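Probable Rab-related GTPase (Acanthamoeba polyphaga mimivirus, PDB 5XC5) binds GTP with magnesium as a Rab-family small GTPase and may take part in protein transport. Local coordinates at residues A[83-88]-A[115-120]. The protein carries 1 engineered substitution. Numbering follows the deposited sequence.
Sequences LVVFDV and LVVANK. With GTP (guanosine-5'-triphosphate), chain B.
Over one face of the Phe86 ring sits Ala118, its CA 4.0 Å from the ring centroid in a CH-pi contact, while CG1 of Val116 meets the ring edge in plane, 3.7 Å from CE1. With CG set between the backbone N and the carbonyl carbon (chi1 76°), the ring leans across the neighbouring strand; Phe94 of helix 91-107 stacks edge-to-face with it. Strands 83-87 and 115-119 run parallel, joined by the backbone hydrogen bonds Val84 N to Leu115 O, Val117 N to Val84 O (2.8 Å), Phe86 N to Val117 O and Asn119 N to Phe86 O; Val88 N adds a fifth, to Asn119 O. The two strands, with helix 91-107 between them in the chain, make a beta-alpha-beta unit of the Ras-type P-loop fold. On the sheet face away from that helix, Leu83 and Leu115 lie side by side, CD2 to CD2 3.8 Å. Asn119 and Lys120 open the guanine-binding NKxD motif. ND2 of Asn119 hydrogen-bonds Val16 O, tying the strand to the phosphate-binding loop, and also Ser151 OG. The extended Lys120 chain passes over the guanine, CG 3.5 Å from GTP C6; its NZ hydrogen-bonds GTP O4' and Gly15 O and forms a salt bridge with Asp87 OD2 (3.2 Å), weak as a hydrogen bond. Asp87 OD1 hydrogen-bonds Thr89 OG1.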
ATOM      1  N   LEU A  83       1.304  -3.199   1.373  1.00  9.06           N
ATOM      2  CA  LEU A  83       0.449  -2.490   0.435  1.00  9.51           C
ATOM      3  C   LEU A  83       1.329  -2.033  -0.721  1.00  8.73           C
ATOM      4  O   LEU A  83       2.308  -1.307  -0.504  1.00  9.46           O
ATOM      5  CB  LEU A  83      -0.165  -1.279   1.135  1.00  9.54           C
ATOM      6  CG  LEU A  83      -1.070  -1.572   2.345  1.00 10.67           C
ATOM      7  CD1 LEU A  83      -1.428  -0.292   3.062  1.00 13.42           C
ATOM      8  CD2 LEU A  83      -2.347  -2.270   1.913  1.00 10.57           C
ATOM      9  N   VAL A  84       1.000  -2.464  -1.941  1.00  7.93           N
ATOM     10  CA  VAL A  84       1.708  -2.015  -3.139  1.00  8.06           C
ATOM     11  C   VAL A  84       0.780  -1.071  -3.891  1.00  9.21           C
ATOM     12  O   VAL A  84      -0.228  -1.502  -4.458  1.00  9.59           O
ATOM     13  CB  VAL A  84       2.138  -3.187  -4.029  1.00  8.46           C
ATOM     14  CG1 VAL A  84       3.005  -2.678  -5.183  1.00  9.90           C
ATOM     15  CG2 VAL A  84       2.911  -4.215  -3.214  1.00 10.36           C
ATOM     16  N   VAL A  85       1.118   0.218  -3.899  1.00  8.36           N
ATOM     17  CA  VAL A  85       0.221   1.263  -4.374  1.00  8.75           C
ATOM     18  C   VAL A  85       0.625   1.698  -5.777  1.00  9.22           C
ATOM     19  O   VAL A  85       1.817   1.801  -6.090  1.00  7.42           O
ATOM     20  CB  VAL A  85       0.241   2.446  -3.387  1.00  8.09           C
ATOM     21  CG1 VAL A  85      -0.811   3.476  -3.759  1.00  9.21           C
ATOM     22  CG2 VAL A  85       0.027   1.945  -1.956  1.00  8.67           C
ATOM     23  N   PHE A  86      -0.375   1.948  -6.625  1.00  7.69           N
ATOM     24  CA  PHE A  86      -0.144   2.600  -7.910  1.00  9.22           C
ATOM     25  C   PHE A  86      -1.264   3.603  -8.175  1.00  8.53           C
ATOM     26  O   PHE A  86      -2.275   3.644  -7.476  1.00  9.02           O
ATOM     27  CB  PHE A  86       0.019   1.587  -9.056  1.00  9.48           C
ATOM     28  CG  PHE A  86      -1.277   0.968  -9.508  1.00  8.40           C
ATOM     29  CD1 PHE A  86      -1.772  -0.166  -8.874  1.00  9.04           C
ATOM     30  CD2 PHE A  86      -1.989   1.502 -10.581  1.00  8.75           C
ATOM     31  CE1 PHE A  86      -2.947  -0.750  -9.287  1.00  9.61           C
ATOM     32  CE2 PHE A  86      -3.181   0.918 -10.990  1.00  9.87           C
ATOM     33  CZ  PHE A  86      -3.660  -0.205 -10.328  1.00  9.38           C
ATOM     34  N   ASP A  87      -1.070   4.411  -9.212  1.00  9.45           N
ATOM     35  CA  ASP A  87      -1.991   5.485  -9.591  1.00 10.17           C
ATOM     36  C   ASP A  87      -2.684   5.030 -10.870  1.00  9.21           C
ATOM     37  O   ASP A  87      -2.009   4.701 -11.850  1.00  9.51           O
ATOM     38  CB  ASP A  87      -1.134   6.740  -9.818  1.00 10.63           C
ATOM     39  CG  ASP A  87      -1.868   7.932 -10.433  1.00 12.30           C
ATOM     40  OD1 ASP A  87      -2.993   7.821 -10.956  1.00 12.90           O
ATOM     41  OD2 ASP A  87      -1.237   9.018 -10.411  1.00 14.24           O
ATOM     42  N   VAL A  88      -4.021   4.994 -10.851  1.00  8.49           N
ATOM     43  CA  VAL A  88      -4.776   4.466 -11.991  1.00 10.48           C
ATOM     44  C   VAL A  88      -4.556   5.255 -13.276  1.00 10.61           C
ATOM     45  O   VAL A  88      -4.821   4.726 -14.363  1.00 11.31           O
ATOM     46  CB  VAL A  88      -6.284   4.305 -11.694  1.00  9.37           C
ATOM     47  CG1 VAL A  88      -6.518   3.235 -10.639  1.00  9.57           C
ATOM     48  CG2 VAL A  88      -6.892   5.636 -11.277  1.00 10.87           C
ATOM     49  N   LEU A 115      -1.352  -6.662  -0.787  1.00  9.80           N
ATOM     50  CA  LEU A 115      -2.562  -6.021  -1.286  1.00  9.15           C
ATOM     51  C   LEU A 115      -2.161  -4.890  -2.224  1.00  7.68           C
ATOM     52  O   LEU A 115      -1.497  -3.940  -1.803  1.00  8.49           O
ATOM     53  CB  LEU A 115      -3.398  -5.495  -0.118  1.00  8.43           C
ATOM     54  CG  LEU A 115      -4.663  -4.714  -0.478  1.00  9.19           C
ATOM     55  CD1 LEU A 115      -5.584  -5.528  -1.370  1.00  9.28           C
ATOM     56  CD2 LEU A 115      -5.372  -4.295   0.808  1.00  9.55           C
ATOM     57  N   VAL A 116      -2.528  -5.026  -3.500  1.00  7.98           N
ATOM     58  CA  VAL A 116      -2.293  -3.987  -4.501  1.00  8.12           C
ATOM     59  C   VAL A 116      -3.403  -2.951  -4.382  1.00  8.35           C
ATOM     60  O   VAL A 116      -4.588  -3.292  -4.420  1.00  9.49           O
ATOM     61  CB  VAL A 116      -2.267  -4.603  -5.909  1.00  9.08           C
ATOM     62  CG1 VAL A 116      -2.229  -3.507  -6.978  1.00 11.83           C
ATOM     63  CG2 VAL A 116      -1.083  -5.563  -6.054  1.00 10.20           C
ATOM     64  N   VAL A 117      -3.020  -1.683  -4.249  1.00  8.42           N
ATOM     65  CA  VAL A 117      -3.971  -0.593  -4.077  1.00  7.07           C
ATOM     66  C   VAL A 117      -3.981   0.223  -5.358  1.00  8.57           C
ATOM     67  O   VAL A 117      -2.990   0.887  -5.690  1.00  8.37           O
ATOM     68  CB  VAL A 117      -3.621   0.303  -2.881  1.00  8.26           C
ATOM     69  CG1 VAL A 117      -4.636   1.445  -2.735  1.00  8.52           C
ATOM     70  CG2 VAL A 117      -3.538  -0.532  -1.606  1.00  9.27           C
ATOM     71  N   ALA A 118      -5.108   0.190  -6.063  1.00  8.26           N
ATOM     72  CA  ALA A 118      -5.329   1.022  -7.240  1.00  6.98           C
ATOM     73  C   ALA A 118      -5.859   2.357  -6.729  1.00  9.36           C
ATOM     74  O   ALA A 118      -7.039   2.480  -6.379  1.00  9.17           O
ATOM     75  CB  ALA A 118      -6.329   0.334  -8.167  1.00  8.10           C
ATOM     76  N   ASN A 119      -4.979   3.350  -6.651  1.00  8.04           N
ATOM     77  CA  ASN A 119      -5.277   4.614  -5.997  1.00  8.95           C
ATOM     78  C   ASN A 119      -5.629   5.696  -7.012  1.00  7.78           C
ATOM     79  O   ASN A 119      -5.390   5.578  -8.220  1.00  8.71           O
ATOM     80  CB  ASN A 119      -4.091   5.065  -5.137  1.00  8.99           C
ATOM     81  CG  ASN A 119      -4.489   6.054  -4.058  1.00 10.22           C
ATOM     82  OD1 ASN A 119      -5.608   6.034  -3.573  1.00 10.28           O
ATOM     83  ND2 ASN A 119      -3.564   6.923  -3.672  1.00 10.44           N
ATOM     84  N   LYS A 120      -6.200   6.776  -6.476  1.00  8.65           N
ATOM     85  CA  LYS A 120      -6.634   7.966  -7.218  1.00  9.24           C
ATOM     86  C   LYS A 120      -7.901   7.723  -8.031  1.00  9.46           C
ATOM     87  O   LYS A 120      -8.118   8.361  -9.067  1.00  9.49           O
ATOM     88  CB  LYS A 120      -5.526   8.628  -8.051  1.00  9.75           C
ATOM     89  CG  LYS A 120      -4.229   8.804  -7.276  1.00  8.89           C
ATOM     90  CD  LYS A 120      -3.347   9.846  -7.907  1.00 11.06           C
ATOM     91  CE  LYS A 120      -1.985   9.930  -7.203  1.00 11.75           C
ATOM     92  NZ  LYS A 120      -1.110  10.975  -7.849  1.00 14.65           N
TER
HETATM   93  PG  GTP B 201       6.670   9.283  -2.767  1.00 11.07           P
HETATM   94  O1G GTP B 201       6.855   9.504  -1.279  1.00 11.62           O
HETATM   95  O2G GTP B 201       7.428  10.286  -3.585  1.00 11.58           O
HETATM   96  O3G GTP B 201       6.972   7.860  -3.182  1.00 11.85           O
HETATM   97  O3B GTP B 201       5.112   9.581  -3.190  1.00 10.67           O
HETATM   98  PB  GTP B 201       3.772   9.043  -2.449  1.00  8.76           P
HETATM   99  O1B GTP B 201       3.960   9.011  -0.945  1.00 10.19           O
HETATM  100  O2B GTP B 201       3.349   7.733  -3.050  1.00  9.77           O
HETATM  101  O3A GTP B 201       2.618  10.076  -2.913  1.00 10.58           O
HETATM  102  PA  GTP B 201       2.041  11.316  -2.036  1.00 23.30           P
HETATM  103  O1A GTP B 201       1.152  10.802  -0.897  1.00 11.34           O
HETATM  104  O2A GTP B 201       3.190  12.266  -1.638  1.00 13.09           O
HETATM  105  O5' GTP B 201       1.053  12.001  -3.131  1.00 11.44           O
HETATM  106  C5' GTP B 201       1.557  12.563  -4.324  1.00 13.63           C
HETATM  107  C4' GTP B 201       0.548  13.569  -4.876  1.00 14.16           C
HETATM  108  O4' GTP B 201      -0.609  12.845  -5.269  1.00 14.06           O
HETATM  109  C3' GTP B 201       0.101  14.607  -3.864  1.00 18.15           C
HETATM  110  O3' GTP B 201      -0.054  15.867  -4.501  1.00 21.62           O
HETATM  111  C2' GTP B 201      -1.254  14.102  -3.416  1.00 17.37           C
HETATM  112  O2' GTP B 201      -2.110  15.137  -2.992  1.00 20.65           O
HETATM  113  C1' GTP B 201      -1.759  13.403  -4.662  1.00 14.03           C
HETATM  114  N9  GTP B 201      -2.686  12.330  -4.278  1.00 13.02           N
HETATM  115  C8  GTP B 201      -2.513  11.379  -3.306  1.00 12.63           C
HETATM  116  N7  GTP B 201      -3.594  10.573  -3.279  1.00 13.19           N
HETATM  117  C5  GTP B 201      -4.462  11.009  -4.228  1.00 11.59           C
HETATM  118  C6  GTP B 201      -5.715  10.565  -4.636  1.00 10.45           C
HETATM  119  O6  GTP B 201      -6.300   9.588  -4.134  1.00 11.69           O
HETATM  120  N1  GTP B 201      -6.326  11.265  -5.649  1.00 11.61           N
HETATM  121  C2  GTP B 201      -5.738  12.351  -6.262  1.00 11.76           C
HETATM  122  N2  GTP B 201      -6.398  12.964  -7.238  1.00 12.56           N
HETATM  123  N3  GTP B 201      -4.496  12.795  -5.873  1.00 12.40           N
HETATM  124  C4  GTP B 201      -3.894  12.116  -4.862  1.00 11.73           C